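Local coordinates for protein carboxynorspermidine decarboxylase (Campylobacter jejuni subsp. jejuni 81116, PDB 3N29) that probably catalyses the pyridoxal phosphate-dependent decarboxylation of carboxynorspermidine to norspermidine, the final step of a polyamine route, at residues Asp308-Leu319 against Val371-Lys382. Residues are numbered along the deposited sequence; the frame is centred on the assembly and turned at random.
Sequences DTIIMPYTSEVL and VFLDQIHYTIVK. With NSD (N-(3-aminopropyl)propane-1,3-diamine), chain D; PLP (pyridoxal-5'-phosphate), chain C; GOL (glycerol), chain E.
Asp308 divides its carboxylate between a lysine and the bound norspermidine. OD1 receives Lys382 NZ at 2.8 Å in a salt bridge; the ammonium approaches on the syn side, 21° out of the carboxylate plane. OD2 accepts norspermidine N3 at 2.6 Å and, in this crystal, O1 of a glycerol probably from the crystallisation liquor, which makes three donors on the group. With CG anti to the carbonyl carbon (chi1 -71°), the carboxylate extends from the helix toward the polyamine. Lys382 crosses it at about a right angle, its chain bent at the last two torsions, and its NZ also meets Ile311 CD1 tip to tip at 3.6 Å. Tyr378 links polyamine and cofactor: its ring lies beside norspermidine, while OH donates to phosphate O1P of pyridoxal phosphate at 2.6 Å. Behind these groups, a water accepts from Asp308 N and donates to Tyr378 O, tying the two backbones.

Farther along, an antiparallel bridge joins Val318 and Phe372, a non-hydrogen-bonded pair. It is flanked by Leu373 N to Glu317 O (2.9 Å, N-H...O angle 174°) and Leu319 N to Val371 O (2.9 Å). Ser316 OG reaches Glu317 O at 2.8 Å from the face opposite Leu373 N. Side by side, Val318 CG2 packs on Phe372 CD1 at 3.5 Å, and Leu319 lies along Val371.

Lys382 has further partners in the second subunit, a salt bridge to its Glu303 and a cation-pi contact with its Phe386, placing this polyamine site at the dimer interface. Helix 307-311 faces the loop carrying Tyr378 and Lys382, and the chain following it, at 317-319, bridges to the end of strand 369-372, which pairs antiparallel with strand 279-290, while strand 354-360 packs against Val318 and Phe372.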
ATOM      1  N   ASP A 308      -2.963  -5.447  -4.058  1.00 11.72           N
ATOM      2  CA  ASP A 308      -4.179  -5.526  -4.822  1.00 13.43           C
ATOM      3  C   ASP A 308      -5.068  -6.716  -4.457  1.00 12.91           C
ATOM      4  O   ASP A 308      -6.233  -6.637  -4.633  1.00 13.25           O
ATOM      5  CB  ASP A 308      -3.954  -5.437  -6.320  1.00 14.22           C
ATOM      6  CG  ASP A 308      -3.538  -4.042  -6.781  1.00 18.21           C
ATOM      7  OD1 ASP A 308      -3.671  -3.057  -6.052  1.00 18.24           O
ATOM      8  OD2 ASP A 308      -3.061  -3.943  -7.872  1.00 18.34           O
ATOM      9  N   THR A 309      -4.505  -7.777  -3.899  1.00 13.14           N
ATOM     10  CA  THR A 309      -5.311  -8.875  -3.456  1.00 12.89           C
ATOM     11  C   THR A 309      -6.295  -8.419  -2.356  1.00 14.64           C
ATOM     12  O   THR A 309      -7.369  -8.930  -2.282  1.00 13.77           O
ATOM     13  CB  THR A 309      -4.481 -10.082  -3.005  1.00 13.07           C
ATOM     14  OG1 THR A 309      -3.669  -9.753  -1.899  1.00 12.81           O
ATOM     15  CG2 THR A 309      -3.631 -10.581  -4.157  1.00  8.34           C
ATOM     16  N   ILE A 310      -5.853  -7.481  -1.524  1.00 14.22           N
ATOM     17  CA  ILE A 310      -6.671  -6.930  -0.420  1.00 15.20           C
ATOM     18  C   ILE A 310      -7.560  -5.808  -0.943  1.00 17.41           C
ATOM     19  O   ILE A 310      -8.752  -5.762  -0.597  1.00 17.22           O
ATOM     20  CB  ILE A 310      -5.781  -6.326   0.696  1.00 15.23           C
ATOM     21  CG1 ILE A 310      -4.865  -7.440   1.222  1.00 17.76           C
ATOM     22  CG2 ILE A 310      -6.684  -5.729   1.851  1.00 17.41           C
ATOM     23  CD1 ILE A 310      -5.618  -8.615   1.725  1.00 17.97           C
ATOM     24  N   ILE A 311      -7.002  -4.935  -1.790  1.00 15.61           N
ATOM     25  CA  ILE A 311      -7.722  -3.743  -2.265  1.00 17.50           C
ATOM     26  C   ILE A 311      -8.888  -4.059  -3.183  1.00 18.63           C
ATOM     27  O   ILE A 311      -9.990  -3.517  -3.000  1.00 17.27           O
ATOM     28  CB  ILE A 311      -6.737  -2.717  -2.901  1.00 17.35           C
ATOM     29  CG1 ILE A 311      -5.811  -2.160  -1.784  1.00 19.04           C
ATOM     30  CG2 ILE A 311      -7.445  -1.515  -3.653  1.00 15.66           C
ATOM     31  CD1 ILE A 311      -4.562  -1.429  -2.330  1.00 24.23           C
ATOM     32  N   MET A 312      -8.695  -4.971  -4.131  1.00 18.39           N
ATOM     33  CA  MET A 312      -9.693  -5.197  -5.197  0.50 18.62           C
ATOM     34  C   MET A 312     -11.010  -5.760  -4.637  1.00 19.40           C
ATOM     35  O   MET A 312     -12.048  -5.182  -4.883  1.00 18.73           O
ATOM     36  CB  MET A 312      -9.159  -6.077  -6.341  0.50 18.17           C
ATOM     37  CG  MET A 312      -8.196  -5.368  -7.275  0.50 20.45           C
ATOM     38  SD  MET A 312      -7.567  -6.401  -8.640  0.50 24.37           S
ATOM     39  CE  MET A 312      -9.073  -7.236  -9.181  0.50  9.33           C
ATOM     40  N   PRO A 313     -10.976  -6.888  -3.884  1.00 18.76           N
ATOM     41  CA  PRO A 313      -9.972  -7.869  -3.516  1.00 18.28           C
ATOM     42  C   PRO A 313      -9.940  -8.963  -4.625  1.00 18.17           C
ATOM     43  O   PRO A 313     -10.795  -8.963  -5.492  1.00 14.32           O
ATOM     44  CB  PRO A 313     -10.498  -8.439  -2.157  1.00 20.26           C
ATOM     45  CG  PRO A 313     -12.064  -8.256  -2.242  1.00 20.69           C
ATOM     46  CD  PRO A 313     -12.311  -7.163  -3.293  1.00 20.04           C
ATOM     47  N   TYR A 314      -8.907  -9.815  -4.668  1.00 15.63           N
ATOM     48  CA  TYR A 314      -8.936 -10.981  -5.559  1.00 15.96           C
ATOM     49  C   TYR A 314      -8.016 -11.989  -4.923  1.00 14.00           C
ATOM     50  O   TYR A 314      -7.278 -11.658  -3.986  1.00 13.39           O
ATOM     51  CB  TYR A 314      -8.543 -10.617  -7.029  1.00 14.57           C
ATOM     52  CG  TYR A 314      -7.016 -10.545  -7.260  1.00 16.04           C
ATOM     53  CD1 TYR A 314      -6.328 -11.661  -7.696  1.00 19.95           C
ATOM     54  CD2 TYR A 314      -6.284  -9.358  -7.031  1.00 18.20           C
ATOM     55  CE1 TYR A 314      -4.917 -11.628  -7.986  1.00 18.83           C
ATOM     56  CE2 TYR A 314      -4.872  -9.319  -7.253  1.00 23.18           C
ATOM     57  CZ  TYR A 314      -4.197 -10.499  -7.720  1.00 21.60           C
ATOM     58  OH  TYR A 314      -2.824 -10.549  -7.933  1.00 18.54           O
ATOM     59  N   THR A 315      -8.017 -13.200  -5.434  1.00 12.60           N
ATOM     60  CA  THR A 315      -7.215 -14.258  -4.836  1.00 13.07           C
ATOM     61  C   THR A 315      -6.168 -14.709  -5.825  1.00 13.09           C
ATOM     62  O   THR A 315      -6.495 -15.093  -6.929  1.00 12.81           O
ATOM     63  CB  THR A 315      -8.133 -15.470  -4.378  1.00 16.26           C
ATOM     64  OG1 THR A 315      -9.143 -14.987  -3.498  1.00 13.31           O
ATOM     65  CG2 THR A 315      -7.333 -16.610  -3.761  1.00 13.75           C
ATOM     66  N   SER A 316      -4.899 -14.708  -5.411  1.00 14.26           N
ATOM     67  CA  SER A 316      -3.846 -15.208  -6.277  1.00 14.26           C
ATOM     68  C   SER A 316      -3.907 -16.695  -6.475  1.00 14.57           C
ATOM     69  O   SER A 316      -4.186 -17.449  -5.538  1.00 14.26           O
ATOM     70  CB  SER A 316      -2.487 -14.821  -5.711  1.00 14.51           C
ATOM     71  OG  SER A 316      -1.417 -15.208  -6.582  1.00 16.01           O
ATOM     72  N   GLU A 317      -3.561 -17.117  -7.691  1.00 12.84           N
ATOM     73  CA  GLU A 317      -3.331 -18.509  -7.944  1.00 13.21           C
ATOM     74  C   GLU A 317      -1.962 -18.851  -7.364  1.00 12.37           C
ATOM     75  O   GLU A 317      -1.074 -17.947  -7.176  1.00 13.45           O
ATOM     76  CB  GLU A 317      -3.390 -18.825  -9.450  1.00 12.55           C
ATOM     77  CG  GLU A 317      -4.749 -18.548 -10.120  1.00 17.03           C
ATOM     78  CD  GLU A 317      -5.853 -19.581  -9.842  1.00 25.49           C
ATOM     79  OE1 GLU A 317      -5.566 -20.665  -9.192  1.00 25.19           O
ATOM     80  OE2 GLU A 317      -7.021 -19.302 -10.285  1.00 26.58           O
ATOM     81  N   VAL A 318      -1.807 -20.115  -7.005  1.00 11.52           N
ATOM     82  CA  VAL A 318      -0.569 -20.658  -6.477  1.00 10.56           C
ATOM     83  C   VAL A 318      -0.158 -21.860  -7.285  1.00 12.55           C
ATOM     84  O   VAL A 318      -1.034 -22.714  -7.644  1.00 10.78           O
ATOM     85  CB  VAL A 318      -0.734 -21.041  -4.991  1.00 10.80           C
ATOM     86  CG1 VAL A 318       0.420 -21.926  -4.474  1.00 11.33           C
ATOM     87  CG2 VAL A 318      -0.899 -19.750  -4.152  1.00 10.90           C
ATOM     88  N   LEU A 319       1.121 -21.903  -7.640  1.00 12.17           N
ATOM     89  CA  LEU A 319       1.637 -23.004  -8.475  1.00 13.06           C
ATOM     90  C   LEU A 319       1.387 -24.357  -7.779  1.00 13.23           C
ATOM     91  O   LEU A 319       1.639 -24.475  -6.585  1.00 12.43           O
ATOM     92  CB  LEU A 319       3.105 -22.829  -8.702  1.00 14.57           C
ATOM     93  CG  LEU A 319       3.857 -23.872  -9.511  1.00 13.73           C
ATOM     94  CD1 LEU A 319       3.497 -23.870 -11.036  1.00 16.50           C
ATOM     95  CD2 LEU A 319       5.383 -23.656  -9.293  1.00 17.18           C
ATOM     96  N   VAL A 371       4.655 -20.548  -4.476  1.00 13.31           N
ATOM     97  CA  VAL A 371       4.860 -19.695  -5.643  1.00 12.40           C
ATOM     98  C   VAL A 371       3.507 -19.050  -6.009  1.00 12.20           C
ATOM     99  O   VAL A 371       2.558 -19.721  -6.501  1.00 13.36           O
ATOM    100  CB  VAL A 371       5.455 -20.513  -6.820  1.00 12.84           C
ATOM    101  CG1 VAL A 371       5.652 -19.644  -8.101  1.00 11.97           C
ATOM    102  CG2 VAL A 371       6.754 -21.182  -6.360  1.00 10.86           C
ATOM    103  N   PHE A 372       3.376 -17.771  -5.714  1.00 11.63           N
ATOM    104  CA  PHE A 372       2.199 -16.978  -6.080  1.00 12.34           C
ATOM    105  C   PHE A 372       2.361 -16.517  -7.547  1.00 12.19           C
ATOM    106  O   PHE A 372       3.319 -15.779  -7.929  1.00 12.57           O
ATOM    107  CB  PHE A 372       2.019 -15.781  -5.139  1.00 12.26           C
ATOM    108  CG  PHE A 372       1.644 -16.170  -3.740  1.00 12.87           C
ATOM    109  CD1 PHE A 372       0.366 -16.569  -3.456  1.00 11.86           C
ATOM    110  CD2 PHE A 372       2.583 -16.202  -2.762  1.00 12.13           C
ATOM    111  CE1 PHE A 372       0.039 -16.975  -2.107  1.00 10.87           C
ATOM    112  CE2 PHE A 372       2.302 -16.638  -1.458  1.00 12.84           C
ATOM    113  CZ  PHE A 372       1.016 -17.005  -1.145  1.00  8.87           C
ATOM    114  N   LEU A 373       1.389 -16.917  -8.348  1.00 11.29           N
ATOM    115  CA  LEU A 373       1.490 -16.761  -9.823  1.00 13.28           C
ATOM    116  C   LEU A 373       1.140 -15.332 -10.258  1.00 13.13           C
ATOM    117  O   LEU A 373       0.175 -14.732  -9.730  1.00 12.59           O
ATOM    118  CB  LEU A 373       0.555 -17.776 -10.526  1.00 11.92           C
ATOM    119  CG  LEU A 373       0.945 -19.243 -10.292  1.00 13.93           C
ATOM    120  CD1 LEU A 373      -0.094 -20.178 -11.038  1.00 15.61           C
ATOM    121  CD2 LEU A 373       2.366 -19.556 -10.803  1.00 15.94           C
ATOM    122  N   ASP A 374       1.885 -14.808 -11.237  1.00 12.37           N
ATOM    123  CA  ASP A 374       1.538 -13.555 -11.927  1.00 13.49           C
ATOM    124  C   ASP A 374       1.542 -12.383 -11.012  1.00 13.24           C
ATOM    125  O   ASP A 374       0.511 -11.697 -10.809  1.00 11.63           O
ATOM    126  CB  ASP A 374       0.196 -13.669 -12.645  1.00 14.58           C
ATOM    127  CG  ASP A 374      -0.074 -12.493 -13.565  1.00 16.90           C
ATOM    128  OD1 ASP A 374       0.929 -11.865 -14.040  1.00 15.42           O
ATOM    129  OD2 ASP A 374      -1.294 -12.243 -13.857  1.00 18.21           O
ATOM    130  N   GLN A 375       2.703 -12.128 -10.439  1.00 11.90           N
ATOM    131  CA  GLN A 375       2.872 -11.112  -9.442  1.00 13.14           C
ATOM    132  C   GLN A 375       3.926 -10.036  -9.758  1.00 12.15           C
ATOM    133  O   GLN A 375       4.507  -9.460  -8.829  1.00 13.22           O
ATOM    134  CB  GLN A 375       3.148 -11.757  -8.085  1.00 11.63           C
ATOM    135  CG  GLN A 375       1.985 -12.632  -7.532  1.00 12.56           C
ATOM    136  CD  GLN A 375       0.755 -11.880  -7.264  1.00 16.08           C
ATOM    137  OE1 GLN A 375      -0.367 -12.394  -7.428  1.00 19.75           O
ATOM    138  NE2 GLN A 375       0.912 -10.647  -6.976  1.00 10.61           N
ATOM    139  N   ILE A 376       4.142  -9.735 -11.013  1.00 12.26           N
ATOM    140  CA  ILE A 376       5.089  -8.695 -11.362  1.00 13.16           C
ATOM    141  C   ILE A 376       4.410  -7.367 -11.671  1.00 14.33           C
ATOM    142  O   ILE A 376       5.030  -6.340 -11.477  1.00 14.81           O
ATOM    143  CB  ILE A 376       6.084  -9.088 -12.535  1.00 14.03           C
ATOM    144  CG1 ILE A 376       6.687 -10.454 -12.257  1.00 16.37           C
ATOM    145  CG2 ILE A 376       7.169  -8.012 -12.646  1.00 16.26           C
ATOM    146  CD1 ILE A 376       7.623 -10.556 -11.011  1.00 17.46           C
ATOM    147  N   HIS A 377       3.153  -7.372 -12.138  1.00 13.74           N
ATOM    148  CA  HIS A 377       2.458  -6.095 -12.524  1.00 13.90           C
ATOM    149  C   HIS A 377       1.541  -5.672 -11.386  1.00 13.34           C
ATOM    150  O   HIS A 377       1.003  -6.545 -10.702  1.00 13.36           O
ATOM    151  CB  HIS A 377       1.693  -6.294 -13.833  1.00 13.22           C
ATOM    152  CG  HIS A 377       0.552  -7.276 -13.751  1.00 14.22           C
ATOM    153  ND1 HIS A 377       0.679  -8.615 -14.027  1.00 18.09           N
ATOM    154  CD2 HIS A 377      -0.761  -7.078 -13.461  1.00 15.57           C
ATOM    155  CE1 HIS A 377      -0.503  -9.205 -13.906  1.00 13.76           C
ATOM    156  NE2 HIS A 377      -1.381  -8.295 -13.516  1.00 19.79           N
ATOM    157  N   TYR A 378       1.509  -4.369 -11.060  1.00 11.51           N
ATOM    158  CA  TYR A 378       0.641  -3.794  -9.984  1.00 11.42           C
ATOM    159  C   TYR A 378       0.921  -4.474  -8.657  1.00 11.83           C
ATOM    160  O   TYR A 378       0.004  -4.747  -7.858  1.00 13.22           O
ATOM    161  CB  TYR A 378      -0.863  -3.872 -10.389  1.00 11.99           C
ATOM    162  CG  TYR A 378      -1.158  -2.940 -11.550  1.00 10.64           C
ATOM    163  CD1 TYR A 378      -1.388  -1.571 -11.325  1.00 10.69           C
ATOM    164  CD2 TYR A 378      -1.185  -3.385 -12.852  1.00 12.43           C
ATOM    165  CE1 TYR A 378      -1.651  -0.723 -12.296  1.00 12.31           C
ATOM    166  CE2 TYR A 378      -1.410  -2.507 -13.906  1.00 12.24           C
ATOM    167  CZ  TYR A 378      -1.639  -1.164 -13.614  1.00 12.12           C
ATOM    168  OH  TYR A 378      -1.903  -0.309 -14.606  1.00 11.36           O
ATOM    169  N   THR A 379       2.206  -4.787  -8.426  1.00 10.23           N
ATOM    170  CA  THR A 379       2.612  -5.376  -7.164  1.00 11.69           C
ATOM    171  C   THR A 379       3.768  -4.558  -6.586  1.00 10.73           C
ATOM    172  O   THR A 379       3.616  -3.728  -5.680  1.00 11.52           O
ATOM    173  CB  THR A 379       3.096  -6.857  -7.324  1.00 11.31           C
ATOM    174  OG1 THR A 379       3.970  -6.966  -8.501  1.00 11.68           O
ATOM    175  CG2 THR A 379       1.868  -7.787  -7.442  1.00 10.12           C
ATOM    176  N   ILE A 380       4.940  -4.825  -7.133  1.00 10.92           N
ATOM    177  CA  ILE A 380       6.189  -4.145  -6.747  1.00 10.45           C
ATOM    178  C   ILE A 380       6.004  -2.637  -6.680  1.00 10.90           C
ATOM    179  O   ILE A 380       6.387  -1.993  -5.685  1.00 11.94           O
ATOM    180  CB  ILE A 380       7.329  -4.499  -7.713  1.00  8.02           C
ATOM    181  CG1 ILE A 380       7.565  -6.023  -7.724  1.00 13.52           C
ATOM    182  CG2 ILE A 380       8.624  -3.776  -7.325  1.00 13.02           C
ATOM    183  CD1 ILE A 380       8.278  -6.504  -9.002  1.00  9.75           C
ATOM    184  N   VAL A 381       5.392  -2.082  -7.726  1.00 10.99           N
ATOM    185  CA  VAL A 381       5.180  -0.630  -7.838  1.00 10.74           C
ATOM    186  C   VAL A 381       4.343  -0.050  -6.711  1.00 12.32           C
ATOM    187  O   VAL A 381       4.319   1.183  -6.570  1.00 12.55           O
ATOM    188  CB  VAL A 381       4.492  -0.268  -9.194  1.00 10.93           C
ATOM    189  CG1 VAL A 381       5.469  -0.623 -10.396  1.00  7.67           C
ATOM    190  CG2 VAL A 381       3.114  -0.981  -9.370  1.00  9.48           C
ATOM    191  N   LYS A 382       3.662  -0.878  -5.942  1.00 10.70           N
ATOM    192  CA  LYS A 382       2.803  -0.350  -4.921  1.00 11.83           C
ATOM    193  C   LYS A 382       2.925  -1.095  -3.621  1.00 10.57           C
ATOM    194  O   LYS A 382       1.983  -1.096  -2.785  1.00 10.42           O
ATOM    195  CB  LYS A 382       1.352  -0.289  -5.383  1.00 11.80           C
ATOM    196  CG  LYS A 382       0.702  -1.619  -5.653  1.00 15.61           C
ATOM    197  CD  LYS A 382      -0.549  -1.356  -6.625  1.00 21.63           C
ATOM    198  CE  LYS A 382      -1.565  -0.253  -6.243  1.00 25.98           C
ATOM    199  NZ  LYS A 382      -2.523  -0.616  -5.141  1.00 27.84           N
TER
HETATM  200  C1  NSD D1002      -4.657  -1.851 -14.452  1.00 57.70           C
HETATM  201  N1  NSD D1002      -4.931  -2.929 -15.358  1.00 56.76           N
HETATM  202  C2  NSD D1002      -5.881  -1.104 -14.045  1.00 60.03           C
HETATM  203  N2  NSD D1002      -5.196   0.455 -12.369  1.00 61.40           N
HETATM  204  C3  NSD D1002      -5.596   0.272 -13.558  1.00 62.11           C
HETATM  205  N3  NSD D1002      -3.353  -1.653  -8.998  1.00 52.57           N
HETATM  206  C4  NSD D1002      -5.015  -0.437 -11.487  1.00 57.55           C
HETATM  207  C5  NSD D1002      -4.512   0.061 -10.161  1.00 56.37           C
HETATM  208  C6  NSD D1002      -4.617  -1.000  -9.095  1.00 54.98           C
HETATM  209  N1  PLP C1001      -2.320   5.158 -19.635  1.00 27.08           N
HETATM  210  C2  PLP C1001      -2.907   5.814 -18.589  1.00 29.00           C
HETATM  211  C2A PLP C1001      -3.216   7.286 -18.702  1.00 29.00           C
HETATM  212  C3  PLP C1001      -3.168   5.080 -17.391  1.00 31.73           C
HETATM  213  O3  PLP C1001      -3.752   5.730 -16.302  1.00 32.97           O
HETATM  214  C4  PLP C1001      -2.841   3.714 -17.298  1.00 31.03           C
HETATM  215  C4A PLP C1001      -3.088   2.965 -15.996  1.00 32.06           C
HETATM  216  C5  PLP C1001      -2.289   3.057 -18.410  1.00 27.80           C
HETATM  217  C6  PLP C1001      -2.041   3.822 -19.569  1.00 24.71           C
HETATM  218  C5A PLP C1001      -1.930   1.590 -18.374  1.00 25.19           C
HETATM  219  O4P PLP C1001      -3.024   0.795 -17.993  1.00 19.83           O
HETATM  220  P   PLP C1001      -2.949  -0.780 -17.967  1.00 24.37           P
HETATM  221  O1P PLP C1001      -1.760  -1.140 -17.095  1.00 21.88           O
HETATM  222  O2P PLP C1001      -2.708  -1.263 -19.418  1.00 23.11           O
HETATM  223  O3P PLP C1001      -4.242  -1.292 -17.521  1.00 21.52           O
HETATM  224  C1  GOL E1003      -3.142  -7.163 -10.027  1.00 46.05           C
HETATM  225  O1  GOL E1003      -3.585  -5.929  -9.542  1.00 42.93           O
HETATM  226  C2  GOL E1003      -1.660  -7.220  -9.793  1.00 44.00           C
HETATM  227  O2  GOL E1003      -1.670  -6.622  -8.430  1.00 50.93           O
HETATM  228  C3  GOL E1003      -1.074  -8.560  -9.463  1.00 44.48           C
HETATM  229  O3  GOL E1003      -0.370  -9.021 -10.545  1.00 38.11           O
HETATM  230  O   HOH W   1      -0.790  -6.284  -5.714  1.00 12.49           O
HETATM  231  O   HOH W   2      -2.552 -15.472  -9.732  1.00 15.73           O
HETATM  232  O   HOH W   3       3.600 -23.370  -4.827  1.00 15.90           O